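Local atomic coordinates of Keto/oxoacid ferredoxin oxidoreductase, gamma subunit (PDB entry 3ON3), a protein that probably forms the gamma subunit of a complex that oxidises 2-oxoacids and passes the electrons to ferredoxin. Residues 26-31 against 148-153. Residues are numbered along the deposited sequence; the frame is centred on the assembly and turned at random.
Sequences AEAASI and KEAAEK
The CA atoms of Ala28 and Ala150 lie 4.7 Å apart, the closest CA pair between the two helical segments. Within these segments the contact is made by three alanines; it joins helix 18-32, which follows strand 6-12 of the mixed six-stranded sheet in this alpha/beta fold, to the start of helix 148-157 in the helical C-terminal part of the pyruvate ferredoxin oxidoreductase domain. No hydrogen bond spans the pair; the small alanine side chains let the two backbones come close. The methyl of Ala28 sits over the backbone of the other helix, with its CB 3.6 Å from both Ala150 O and Ala151 CA. In return, Ala150 CB lies 3.3 Å from Ala28 O. The two methyls meet at 4.1 Å, CB to CB, and Ala151, whose CB points away, adds its backbone and the flank of its methyl. Tyr32 continues the contact onto Ala150 and Lys153. Phe171 of helix 164-181 packs against Lys148, Ala151 and Glu152, while Glu27 forms a salt bridge with Arg158 and a hydrogen bond with Tyr43 of the second subunit. Ser30 turns its hydroxyl back along its helix (chi1 49°), and Ala26 O accepts from Ser30 OG at 2.8 Å and, on its opposite face, from Ser30 N.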
ATOM      1  N   ALA B  26      -1.697   1.696   9.112  1.00 36.26           N
ATOM      2  CA  ALA B  26      -0.409   1.152   9.530  1.00 43.04           C
ATOM      3  C   ALA B  26       0.565   2.254   9.996  1.00 43.27           C
ATOM      4  O   ALA B  26       1.271   2.094  10.999  1.00 46.71           O
ATOM      5  CB  ALA B  26       0.224   0.287   8.392  1.00 30.45           C
ATOM      6  N   GLU B  27       0.601   3.363   9.262  1.00 39.05           N
ATOM      7  CA  GLU B  27       1.478   4.491   9.593  1.00 39.34           C
ATOM      8  C   GLU B  27       0.978   5.301  10.808  1.00 40.74           C
ATOM      9  O   GLU B  27       1.776   5.877  11.550  1.00 35.19           O
ATOM     10  CB  GLU B  27       1.702   5.372   8.353  1.00 47.18           C
ATOM     11  CG  GLU B  27       2.555   4.666   7.271  1.00 46.74           C
ATOM     12  CD  GLU B  27       2.545   5.345   5.899  1.00 44.42           C
ATOM     13  OE1 GLU B  27       1.789   6.317   5.706  1.00 38.59           O
ATOM     14  OE2 GLU B  27       3.297   4.887   5.000  1.00 49.88           O
ATOM     15  N   ALA B  28      -0.338   5.315  11.024  1.00 44.41           N
ATOM     16  CA  ALA B  28      -0.888   5.950  12.219  1.00 37.81           C
ATOM     17  C   ALA B  28      -0.349   5.221  13.429  1.00 38.04           C
ATOM     18  O   ALA B  28       0.128   5.837  14.366  1.00 38.00           O
ATOM     19  CB  ALA B  28      -2.401   5.915  12.211  1.00 33.86           C
ATOM     20  N   ALA B  29      -0.396   3.892  13.381  1.00 36.65           N
ATOM     21  CA  ALA B  29       0.060   3.073  14.494  1.00 36.83           C
ATOM     22  C   ALA B  29       1.555   3.192  14.780  1.00 36.12           C
ATOM     23  O   ALA B  29       1.963   3.264  15.931  1.00 39.83           O
ATOM     24  CB  ALA B  29      -0.307   1.615  14.257  1.00 42.83           C
ATOM     25  N   SER B  30       2.376   3.179  13.738  1.00 38.69           N
ATOM     26  CA  SER B  30       3.817   3.020  13.931  1.00 43.16           C
ATOM     27  C   SER B  30       4.551   4.355  13.943  1.00 47.07           C
ATOM     28  O   SER B  30       5.129   4.732  14.950  1.00 50.80           O
ATOM     29  CB  SER B  30       4.402   2.106  12.854  1.00 42.19           C
ATOM     30  OG  SER B  30       3.954   2.523  11.579  1.00 46.63           O
ATOM     31  N   ILE B  31       4.523   5.061  12.819  1.00 42.95           N
ATOM     32  CA  ILE B  31       5.119   6.386  12.736  1.00 44.06           C
ATOM     33  C   ILE B  31       4.614   7.307  13.837  1.00 49.36           C
ATOM     34  O   ILE B  31       5.417   7.953  14.510  1.00 50.61           O
ATOM     35  CB  ILE B  31       4.812   7.059  11.392  1.00 50.05           C
ATOM     36  CG1 ILE B  31       5.285   6.179  10.236  1.00 52.80           C
ATOM     37  CG2 ILE B  31       5.477   8.425  11.332  1.00 49.66           C
ATOM     38  CD1 ILE B  31       4.913   6.720   8.881  1.00 54.59           C
ATOM     39  N   LYS B 148      -6.793   9.261  17.793  1.00 35.88           N
ATOM     40  CA  LYS B 148      -7.377  10.075  16.740  1.00 33.36           C
ATOM     41  C   LYS B 148      -6.290  10.962  16.127  1.00 36.02           C
ATOM     42  O   LYS B 148      -6.262  11.162  14.912  1.00 30.25           O
ATOM     43  CB  LYS B 148      -8.535  10.924  17.289  1.00 30.58           C
ATOM     44  CG  LYS B 148      -9.219  11.818  16.239  1.00 32.74           C
ATOM     45  CD  LYS B 148     -10.158  12.869  16.882  1.00 30.93           C
ATOM     46  CE  LYS B 148     -11.036  13.568  15.837  1.00 29.89           C
ATOM     47  NZ  LYS B 148     -11.693  14.833  16.362  1.00 34.35           N
ATOM     48  N   GLU B 149      -5.386  11.467  16.968  1.00 33.79           N
ATOM     49  CA  GLU B 149      -4.288  12.297  16.480  1.00 36.66           C
ATOM     50  C   GLU B 149      -3.366  11.544  15.509  1.00 38.22           C
ATOM     51  O   GLU B 149      -3.014  12.081  14.454  1.00 40.80           O
ATOM     52  CB  GLU B 149      -3.480  12.942  17.632  1.00 31.07           C
ATOM     53  CG  GLU B 149      -2.230  13.701  17.152  1.00 32.11           C
ATOM     54  CD  GLU B 149      -1.362  14.317  18.267  1.00 44.47           C
ATOM     55  OE1 GLU B 149      -1.626  14.110  19.469  1.00 42.35           O
ATOM     56  OE2 GLU B 149      -0.390  15.025  17.923  1.00 56.52           O
ATOM     57  N   ALA B 150      -2.985  10.317  15.872  1.00 32.22           N
ATOM     58  CA  ALA B 150      -2.127   9.471  15.033  1.00 31.53           C
ATOM     59  C   ALA B 150      -2.743   9.276  13.658  1.00 35.72           C
ATOM     60  O   ALA B 150      -2.086   9.434  12.626  1.00 32.68           O
ATOM     61  CB  ALA B 150      -1.901   8.106  15.692  1.00 29.08           C
ATOM     62  N   ALA B 151      -4.019   8.922  13.654  1.00 34.58           N
ATOM     63  CA  ALA B 151      -4.729   8.645  12.416  1.00 28.87           C
ATOM     64  C   ALA B 151      -4.887   9.899  11.576  1.00 31.70           C
ATOM     65  O   ALA B 151      -4.745   9.859  10.343  1.00 33.09           O
ATOM     66  CB  ALA B 151      -6.111   7.997  12.706  1.00 30.11           C
ATOM     67  N   GLU B 152      -5.197  11.012  12.237  1.00 27.84           N
ATOM     68  CA  GLU B 152      -5.357  12.274  11.531  1.00 34.75           C
ATOM     69  C   GLU B 152      -4.047  12.670  10.825  1.00 39.84           C
ATOM     70  O   GLU B 152      -4.057  13.080   9.665  1.00 32.40           O
ATOM     71  CB  GLU B 152      -5.769  13.402  12.484  1.00 31.17           C
ATOM     72  CG  GLU B 152      -6.170  14.667  11.721  1.00 35.55           C
ATOM     73  CD  GLU B 152      -6.384  15.897  12.594  1.00 43.73           C
ATOM     74  OE1 GLU B 152      -6.044  15.878  13.803  1.00 44.22           O
ATOM     75  OE2 GLU B 152      -6.885  16.896  12.043  1.00 38.48           O
ATOM     76  N   LYS B 153      -2.933  12.579  11.549  1.00 40.03           N
ATOM     77  CA  LYS B 153      -1.615  12.900  10.997  1.00 37.79           C
ATOM     78  C   LYS B 153      -1.303  11.990   9.823  1.00 36.71           C
ATOM     79  O   LYS B 153      -0.901  12.465   8.763  1.00 39.61           O
ATOM     80  CB  LYS B 153      -0.520  12.770  12.052  1.00 38.81           C
ATOM     81  CG  LYS B 153      -0.474  13.911  13.071  1.00 46.15           C
ATOM     82  CD  LYS B 153       0.816  13.869  13.854  1.00 51.34           C
ATOM     83  CE  LYS B 153       0.910  15.006  14.842  1.00 62.81           C
ATOM     84  NZ  LYS B 153       2.246  15.041  15.501  1.00 69.33           N
TER